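Local structure of Lactamase_B domain-containing protein (Bacillus lehensis G1, 7EV5) at residues 76-81 with 107-112; 121-126 with 138-143; 155-160 with 204-209. The protein binds two zinc ions in a metallo-beta-lactamase fold and is probably a promiscuous hydrolase combining B3 beta-lactamase and glyoxalase II activities. All blocks are in the same frame, centred on the assembly; numbering follows the deposited sequence. Where two conformers were deposited one is given.

Contact 1 of 3, residues 76-81 with 107-112; sequences LHTKER and DHLLTN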
# COMPACT_ATOMS: atom_id res chain seq x y z
N LEU A 76 -1.37 3.25 -9.48
CA LEU A 76 -0.12 3.71 -8.89
C LEU A 76 0.00 5.21 -9.13
O LEU A 76 -0.44 5.71 -10.17
CB LEU A 76 1.07 2.98 -9.53
CG LEU A 76 2.48 3.41 -9.12
CD1 LEU A 76 2.76 3.11 -7.65
CD2 LEU A 76 3.50 2.68 -9.98
N HIS A 77 0.62 5.92 -8.19
CA HIS A 77 0.85 7.35 -8.38
C HIS A 77 1.85 7.61 -9.50
O HIS A 77 2.87 6.93 -9.62
CB HIS A 77 1.35 8.00 -7.09
CG HIS A 77 1.22 9.49 -7.10
ND1 HIS A 77 2.12 10.31 -7.74
CD2 HIS A 77 0.25 10.30 -6.60
CE1 HIS A 77 1.73 11.57 -7.60
NE2 HIS A 77 0.60 11.59 -6.93
N THR A 78 1.54 8.62 -10.32
CA THR A 78 2.37 8.94 -11.49
C THR A 78 3.82 9.23 -11.12
O THR A 78 4.72 8.99 -11.94
CB THR A 78 1.74 10.11 -12.26
OG1 THR A 78 2.32 10.18 -13.57
CG2 THR A 78 1.95 11.44 -11.54
N LYS A 79 4.09 9.72 -9.91
CA LYS A 79 5.47 10.03 -9.57
C LYS A 79 6.35 8.79 -9.51
O LYS A 79 7.58 8.92 -9.61
CB LYS A 79 5.54 10.81 -8.26
CG LYS A 79 5.17 12.28 -8.41
CD LYS A 79 4.89 12.90 -7.05
CE LYS A 79 4.41 14.34 -7.18
NZ LYS A 79 5.29 15.13 -8.09
N GLU A 80 5.76 7.60 -9.38
CA GLU A 80 6.52 6.35 -9.37
C GLU A 80 6.22 5.47 -10.58
O GLU A 80 6.53 4.27 -10.55
CB GLU A 80 6.30 5.60 -8.05
CG GLU A 80 6.95 6.32 -6.87
CD GLU A 80 6.62 5.70 -5.53
OE1 GLU A 80 6.20 4.53 -5.49
OE2 GLU A 80 6.78 6.39 -4.51
N ARG A 81 5.66 6.04 -11.64
CA ARG A 81 5.24 5.23 -12.79
C ARG A 81 6.39 4.46 -13.43
O ARG A 81 6.17 3.36 -13.95
CB ARG A 81 4.53 6.11 -13.82
CG ARG A 81 5.41 7.14 -14.54
CD ARG A 81 4.58 7.90 -15.61
NE ARG A 81 5.29 9.04 -16.18
CZ ARG A 81 6.00 9.02 -17.31
NH1 ARG A 81 6.12 7.89 -18.00
NH2 ARG A 81 6.59 10.13 -17.72
N ASP A 107 -1.83 0.57 -15.26
CA ASP A 107 -2.79 1.03 -16.25
C ASP A 107 -3.71 2.13 -15.75
O ASP A 107 -4.51 2.64 -16.55
CB ASP A 107 -3.55 -0.13 -16.94
CG ASP A 107 -4.18 -1.07 -15.97
OD1 ASP A 107 -4.55 -2.19 -16.38
OD2 ASP A 107 -4.33 -0.69 -14.80
N HIS A 108 -3.54 2.58 -14.51
CA HIS A 108 -4.24 3.74 -13.98
C HIS A 108 -3.22 4.51 -13.16
O HIS A 108 -2.59 3.92 -12.26
CB HIS A 108 -5.40 3.31 -13.08
CG HIS A 108 -6.61 2.83 -13.82
ND1 HIS A 108 -6.72 1.56 -14.33
CD2 HIS A 108 -7.77 3.46 -14.12
CE1 HIS A 108 -7.90 1.43 -14.92
NE2 HIS A 108 -8.55 2.57 -14.79
N LEU A 109 -3.04 5.79 -13.44
CA LEU A 109 -2.04 6.62 -12.77
C LEU A 109 -2.73 7.70 -11.94
O LEU A 109 -3.50 8.51 -12.49
CB LEU A 109 -1.06 7.25 -13.75
CG LEU A 109 -0.22 6.28 -14.56
CD1 LEU A 109 0.63 7.03 -15.58
CD2 LEU A 109 0.66 5.45 -13.65
N LEU A 110 -2.44 7.71 -10.64
CA LEU A 110 -2.99 8.68 -9.71
C LEU A 110 -2.16 9.97 -9.70
O LEU A 110 -0.94 9.96 -9.93
CB LEU A 110 -3.01 8.08 -8.30
CG LEU A 110 -3.91 6.86 -8.14
CD1 LEU A 110 -3.52 6.07 -6.90
CD2 LEU A 110 -5.37 7.26 -8.11
N THR A 111 -2.84 11.08 -9.41
CA THR A 111 -2.18 12.37 -9.25
C THR A 111 -2.70 13.07 -8.00
O THR A 111 -2.17 12.87 -6.90
CB THR A 111 -2.39 13.27 -10.47
OG1 THR A 111 -3.77 13.28 -10.85
CG2 THR A 111 -1.55 12.78 -11.62
N ASN A 112 -3.77 13.85 -8.15
CA ASN A 112 -4.31 14.66 -7.06
C ASN A 112 -5.76 14.33 -6.75
O ASN A 112 -6.40 15.10 -6.03
CB ASN A 112 -4.17 16.15 -7.38
CG ASN A 112 -4.93 16.54 -8.63
OD1 ASN A 112 -4.83 15.87 -9.66
ND2 ASN A 112 -5.70 17.62 -8.54

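Contact 2 of 3, residues 121-126 with 138-143; sequences FTFSVF and YYYQKE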
# COMPACT_ATOMS: atom_id res chain seq x y z
N PHE A 121 -16.69 -0.02 -3.74
CA PHE A 121 -15.77 0.44 -2.70
C PHE A 121 -15.36 1.87 -3.02
O PHE A 121 -14.79 2.13 -4.08
CB PHE A 121 -14.51 -0.41 -2.67
CG PHE A 121 -14.75 -1.88 -2.45
CD1 PHE A 121 -14.78 -2.41 -1.17
CD2 PHE A 121 -14.91 -2.73 -3.53
CE1 PHE A 121 -14.97 -3.77 -0.98
CE2 PHE A 121 -15.11 -4.10 -3.34
CZ PHE A 121 -15.14 -4.61 -2.05
N THR A 122 -15.62 2.79 -2.10
CA THR A 122 -15.15 4.16 -2.27
C THR A 122 -14.05 4.46 -1.26
O THR A 122 -14.14 4.09 -0.08
CB THR A 122 -16.28 5.18 -2.19
OG1 THR A 122 -17.24 4.89 -3.21
CG2 THR A 122 -15.74 6.60 -2.42
N PHE A 123 -13.01 5.13 -1.74
CA PHE A 123 -11.86 5.50 -0.93
C PHE A 123 -11.63 7.00 -1.04
O PHE A 123 -11.86 7.60 -2.10
CB PHE A 123 -10.60 4.82 -1.46
CG PHE A 123 -10.70 3.33 -1.52
CD1 PHE A 123 -10.47 2.56 -0.38
CD2 PHE A 123 -11.01 2.69 -2.70
CE1 PHE A 123 -10.57 1.18 -0.44
CE2 PHE A 123 -11.10 1.32 -2.77
CZ PHE A 123 -10.88 0.55 -1.64
N SER A 124 -11.20 7.59 0.06
CA SER A 124 -10.55 8.88 0.03
C SER A 124 -9.06 8.64 -0.18
O SER A 124 -8.47 7.73 0.42
CB SER A 124 -10.77 9.63 1.35
OG SER A 124 -12.09 10.12 1.44
N VAL A 125 -8.45 9.43 -1.05
CA VAL A 125 -7.05 9.25 -1.41
C VAL A 125 -6.24 10.43 -0.91
O VAL A 125 -6.57 11.59 -1.21
CB VAL A 125 -6.89 9.08 -2.93
CG1 VAL A 125 -5.43 8.97 -3.29
CG2 VAL A 125 -7.69 7.88 -3.42
N PHE A 126 -5.19 10.15 -0.17
CA PHE A 126 -4.26 11.17 0.29
C PHE A 126 -2.90 10.91 -0.32
O PHE A 126 -2.42 9.77 -0.33
CB PHE A 126 -4.14 11.14 1.81
CG PHE A 126 -5.44 11.42 2.52
CD1 PHE A 126 -5.78 12.72 2.87
CD2 PHE A 126 -6.31 10.40 2.83
CE1 PHE A 126 -6.96 12.98 3.54
CE2 PHE A 126 -7.50 10.65 3.50
CZ PHE A 126 -7.83 11.95 3.85
N TYR A 138 -4.93 5.12 1.14
CA TYR A 138 -6.31 4.90 0.72
C TYR A 138 -7.17 4.73 1.97
O TYR A 138 -7.02 3.75 2.70
CB TYR A 138 -6.41 3.65 -0.14
CG TYR A 138 -5.52 3.61 -1.37
CD1 TYR A 138 -5.96 4.15 -2.57
CD2 TYR A 138 -4.26 3.02 -1.34
CE1 TYR A 138 -5.18 4.11 -3.71
CE2 TYR A 138 -3.47 2.95 -2.48
CZ TYR A 138 -3.94 3.51 -3.66
OH TYR A 138 -3.18 3.46 -4.80
N TYR A 139 -8.06 5.69 2.22
CA TYR A 139 -8.93 5.65 3.39
C TYR A 139 -10.29 5.09 3.00
O TYR A 139 -10.96 5.63 2.12
CB TYR A 139 -9.08 7.06 3.96
CG TYR A 139 -10.05 7.20 5.11
CD1 TYR A 139 -9.94 6.42 6.24
CD2 TYR A 139 -11.06 8.15 5.06
CE1 TYR A 139 -10.84 6.55 7.30
CE2 TYR A 139 -11.95 8.30 6.11
CZ TYR A 139 -11.83 7.49 7.23
OH TYR A 139 -12.72 7.65 8.27
N TYR A 140 -10.67 3.99 3.64
CA TYR A 140 -11.96 3.33 3.42
C TYR A 140 -12.85 3.67 4.62
O TYR A 140 -12.75 3.04 5.68
CB TYR A 140 -11.73 1.83 3.33
CG TYR A 140 -12.94 1.00 2.98
CD1 TYR A 140 -13.65 1.23 1.81
CD2 TYR A 140 -13.35 -0.04 3.81
CE1 TYR A 140 -14.74 0.44 1.47
CE2 TYR A 140 -14.45 -0.83 3.49
CZ TYR A 140 -15.13 -0.58 2.31
OH TYR A 140 -16.22 -1.35 1.97
N GLN A 141 -13.74 4.65 4.44
CA GLN A 141 -14.52 5.13 5.58
C GLN A 141 -15.49 4.07 6.10
O GLN A 141 -15.70 3.96 7.31
CB GLN A 141 -15.25 6.43 5.21
CG GLN A 141 -16.02 7.04 6.38
CD GLN A 141 -16.16 8.55 6.27
OE1 GLN A 141 -15.84 9.14 5.24
NE2 GLN A 141 -16.66 9.17 7.34
N LYS A 142 -16.05 3.25 5.20
CA LYS A 142 -17.13 2.34 5.58
C LYS A 142 -16.72 1.41 6.72
O LYS A 142 -17.52 1.16 7.64
CB LYS A 142 -17.60 1.53 4.36
CG LYS A 142 -18.76 0.58 4.64
CD LYS A 142 -19.12 -0.21 3.39
CE LYS A 142 -20.54 -0.75 3.45
NZ LYS A 142 -20.70 -1.78 4.52
N GLU A 143 -15.51 0.87 6.68
CA GLU A 143 -15.01 0.04 7.76
C GLU A 143 -13.88 0.70 8.54
O GLU A 143 -13.20 0.02 9.31
CB GLU A 143 -14.60 -1.35 7.26
CG GLU A 143 -15.73 -2.15 6.60
CD GLU A 143 -16.85 -2.53 7.56
OE1 GLU A 143 -16.59 -2.62 8.77
OE2 GLU A 143 -17.98 -2.74 7.08
O HOH W 1 -16.21 3.82 2.26
O HOH W 2 -14.12 5.98 1.95

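Contact 3 of 3, residues 155-160 with 204-209; sequences QSIGRT and NPFLTG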
# COMPACT_ATOMS: atom_id res chain seq x y z
N GLN A 155 4.35 1.82 16.39
CA GLN A 155 5.55 2.18 17.15
C GLN A 155 6.72 2.72 16.32
O GLN A 155 7.80 2.95 16.88
CB GLN A 155 6.05 1.05 18.07
CG GLN A 155 5.16 0.79 19.28
CD GLN A 155 5.18 1.95 20.25
OE1 GLN A 155 4.16 2.61 20.46
NE2 GLN A 155 6.33 2.22 20.84
N SER A 156 6.55 2.94 15.02
CA SER A 156 7.63 3.55 14.24
C SER A 156 7.01 4.24 13.04
O SER A 156 5.80 4.25 12.85
CB SER A 156 8.71 2.54 13.83
OG SER A 156 8.23 1.58 12.91
N ILE A 157 7.88 4.85 12.22
CA ILE A 157 7.47 5.53 11.00
C ILE A 157 8.35 5.05 9.85
O ILE A 157 9.37 4.40 10.05
CB ILE A 157 7.48 7.07 11.13
CG1 ILE A 157 8.90 7.59 11.38
CG2 ILE A 157 6.54 7.52 12.24
CD1 ILE A 157 8.96 9.11 11.44
N GLY A 158 7.93 5.38 8.63
CA GLY A 158 8.65 4.91 7.47
C GLY A 158 10.08 5.41 7.42
O GLY A 158 10.40 6.54 7.81
N ARG A 159 10.97 4.56 6.90
CA ARG A 159 12.33 5.00 6.66
C ARG A 159 12.33 6.06 5.57
O ARG A 159 11.53 6.03 4.63
CB ARG A 159 13.23 3.82 6.28
CG ARG A 159 12.87 3.12 4.98
CD ARG A 159 13.57 1.77 4.86
NE ARG A 159 15.01 1.92 4.72
CZ ARG A 159 15.86 0.91 4.50
NH1 ARG A 159 15.41 -0.34 4.42
NH2 ARG A 159 17.15 1.17 4.37
N THR A 160 13.24 7.03 5.70
CA THR A 160 13.33 8.15 4.78
C THR A 160 14.69 8.23 4.09
O THR A 160 15.05 9.28 3.55
CB THR A 160 12.99 9.46 5.49
OG1 THR A 160 13.83 9.61 6.65
CG2 THR A 160 11.56 9.43 5.93
N ASN A 204 3.26 6.41 19.84
CA ASN A 204 4.36 6.28 18.90
C ASN A 204 5.48 7.23 19.31
O ASN A 204 5.26 8.45 19.32
CB ASN A 204 3.89 6.59 17.48
CG ASN A 204 4.91 6.23 16.42
OD1 ASN A 204 6.06 6.66 16.48
ND2 ASN A 204 4.48 5.46 15.41
N PRO A 205 6.68 6.74 19.63
CA PRO A 205 7.73 7.63 20.14
C PRO A 205 8.26 8.62 19.12
O PRO A 205 8.88 9.62 19.51
CB PRO A 205 8.83 6.66 20.60
CG PRO A 205 8.59 5.42 19.80
CD PRO A 205 7.11 5.33 19.59
N PHE A 206 8.03 8.39 17.83
CA PHE A 206 8.46 9.32 16.79
C PHE A 206 7.45 10.42 16.52
O PHE A 206 7.69 11.27 15.65
CB PHE A 206 8.76 8.56 15.49
CG PHE A 206 9.75 7.45 15.65
CD1 PHE A 206 11.09 7.65 15.37
CD2 PHE A 206 9.35 6.19 16.08
CE1 PHE A 206 12.01 6.63 15.51
CE2 PHE A 206 10.27 5.16 16.23
CZ PHE A 206 11.60 5.39 15.94
N LEU A 207 6.33 10.45 17.25
CA LEU A 207 5.26 11.41 17.00
C LEU A 207 5.11 12.46 18.08
O LEU A 207 4.24 13.34 17.95
CB LEU A 207 3.93 10.68 16.76
CG LEU A 207 3.88 9.81 15.50
CD1 LEU A 207 2.45 9.51 15.11
CD2 LEU A 207 4.64 10.46 14.35
N THR A 208 5.90 12.41 19.15
CA THR A 208 5.93 13.53 20.09
C THR A 208 6.71 14.68 19.45
O THR A 208 7.89 14.53 19.14
CB THR A 208 6.59 13.11 21.40
OG1 THR A 208 6.29 11.74 21.69
CG2 THR A 208 6.11 13.98 22.55
N GLY A 209 6.04 15.80 19.24
CA GLY A 209 6.65 16.91 18.51
C GLY A 209 7.00 18.15 19.30
O GLY A 209 6.15 18.79 19.94

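Contact 1 of 3, residues 76-81 with 107-112
Leu76 and His77 pair in parallel with Leu109 and Leu110 at the margin of a six-stranded mixed sheet, joining strand 74-77 to the outermost strand 108-110 within a beta-alpha-beta unit that includes helix 92-96. Three backbone bonds set the register: Leu76 N reaches His108 O at 3.1 Å, Leu110 N reaches Leu76 O at 2.9 Å, and Thr78 N reaches Leu110 O at 2.8 Å. The last is nearly straight (170°). Leu110 O serves a second contact, since it sits over the centre of the His77 ring, 3.5 Å above its plane.

With CG of His77 anti to the backbone N (chi1 -163°), the imidazole is carried back over the neighbouring strand. There NE2 gives a weak, bent bond to Thr111 O (3.1 Å). Around the turn, Lys79 N donates to ND1 of the same ring at 3.0 Å. The His127 ring stacks on His77 from outside the pair. On the side of the sheet bearing Leu76 and Leu109, side-chain packing is mainly apolar: Leu109 CD2 lies 3.9 Å from Arg81 CB, while the arginine's extended chain leads away. Past the end of the pairing, the methyl groups Thr78 CG2 and Thr111 CG2 meet at 3.7 Å.

Within this turn, the Glu80 carboxylate binds Ala55 N, between two zinc ligands, as well as Ser132 OG and Gly134 N. For His77, accepting at ND1 and donating at NE2 is consistent with a neutral imidazole protonated on NE2, oriented chiefly by the Lys79 N bond.

Contact 2 of 3, residues 121-126 with 138-143
Ser124 and Tyr139 form the antiparallel hydrogen-bonded pair of the hairpin made by strands 121-127 and 136-140. Ser124 N donates to Tyr139 O at 2.9 Å, and Tyr139 N returns a bond to Ser124 O at 2.8 Å. Val125 and Tyr138 make the adjoining non-hydrogen-bonded pair, their side chains side by side and pointing the same way.

Packing is tight on the face of Phe121, Phe123 and Tyr140. A chi1 of -174°, which sets CG opposite the backbone N, lets the Tyr140 ring lie along the neighbouring strand, where CD1 lies 3.8 Å from Phe123 CE1; the two ring planes meet at 43°, neither stacked nor perpendicular. Farther out, Tyr140 CE1 approaches the edge of the Phe121 ring in its plane, 3.9 Å from CD1. Leu17 of strand 12-18 touches all three rings, so this face packs against the other sheet. Tyr138 points into the same interface, and its OH hydrogen-bonds to Leu52 O.

On the other face Tyr139 is buried against Pro182 and Thr185, and Phe126 CE2 meets its CB at 3.9 Å. The loose part lies at partly exposed Ser124 and exposed Thr122 and Gln141. Beyond Phe123 and Tyr140, toward the open end of the hairpin, the chains diverge and water replaces direct pairing. One water donates to Thr122 O at 2.8 Å and also to Tyr139 O while accepting from Gln141 N; a second links Thr122 O to Lys142 N.

Thr122 O thus accepts from two waters where the next backbone bond would fall, so the open end stays polar and hydrated, whereas the aromatic face depends on dispersion and shape.

Contact 3 of 3, residues 155-160 with 204-209
Asn204 supplies the polar link to Ser156, tying the loop after helix 197-203 to the short strand 156-157, whose chain runs on to Arg159, where the backbone O accepts from ND1 of the zinc ligand His131. The Asn204 ND2 donates to Ser156 O at 3.1 Å. The acceptor lies in the amide plane, yet the donor stands 52° out of the Ser156 carbonyl plane, so the bond meets the oxygen from above and not on a lone pair. The other amide atom works locally: OD1 accepts from Phe206 N at 2.9 Å, an Asx turn, overlaid on a type I turn closed by Leu207 N and Asn204 O (3.1 Å). Beyond the pair, Glu200 OE1 accepts from both Asn204 ND2 and Gln155 N.

Among the aromatic contacts, the Phe206 ring turns its edge to Gln155 O, which lies in the ring plane 3.4 Å from CE2. Its CD2 also comes within 3.6 Å of Ser156 CA.

The apolar part centres on Ile157. Its CG2, anti to the carbonyl carbon, reaches Phe206 CB and Leu207 CD2, each at 4.1 Å; His167 and Ile174 of helix 167-178 touch the same side chain.

With OD1 and ND2 both engaged, the Asn204 amide is fixed in rotation, and its bonding to Ser156 and Glu200 joins turn, strand and helix through one group.

Overall arrangement
From the N terminus, contact 1 comes first, closing a 25-residue excursion that holds helix 92-96 and completing the first sheet at strand 108-110. After strand 115-118, contact 2 closes a short hairpin whose connection carries the zinc ligand His131; it belongs to the second sheet. Contact 3 closes the longest span, 161-203, which includes the zinc ligand His191, and ties the loop after helix 197-203 to strand 156-157. The three follow in series, with none nested or crossed. Contacts 1 and 2 meet where Leu110 CD1 packs 3.4 Å from Tyr138 OH, joining the two sheets. Contact 3 stands apart, its centre about 26 Å from that of contact 1 and 23 Å from that of contact 2.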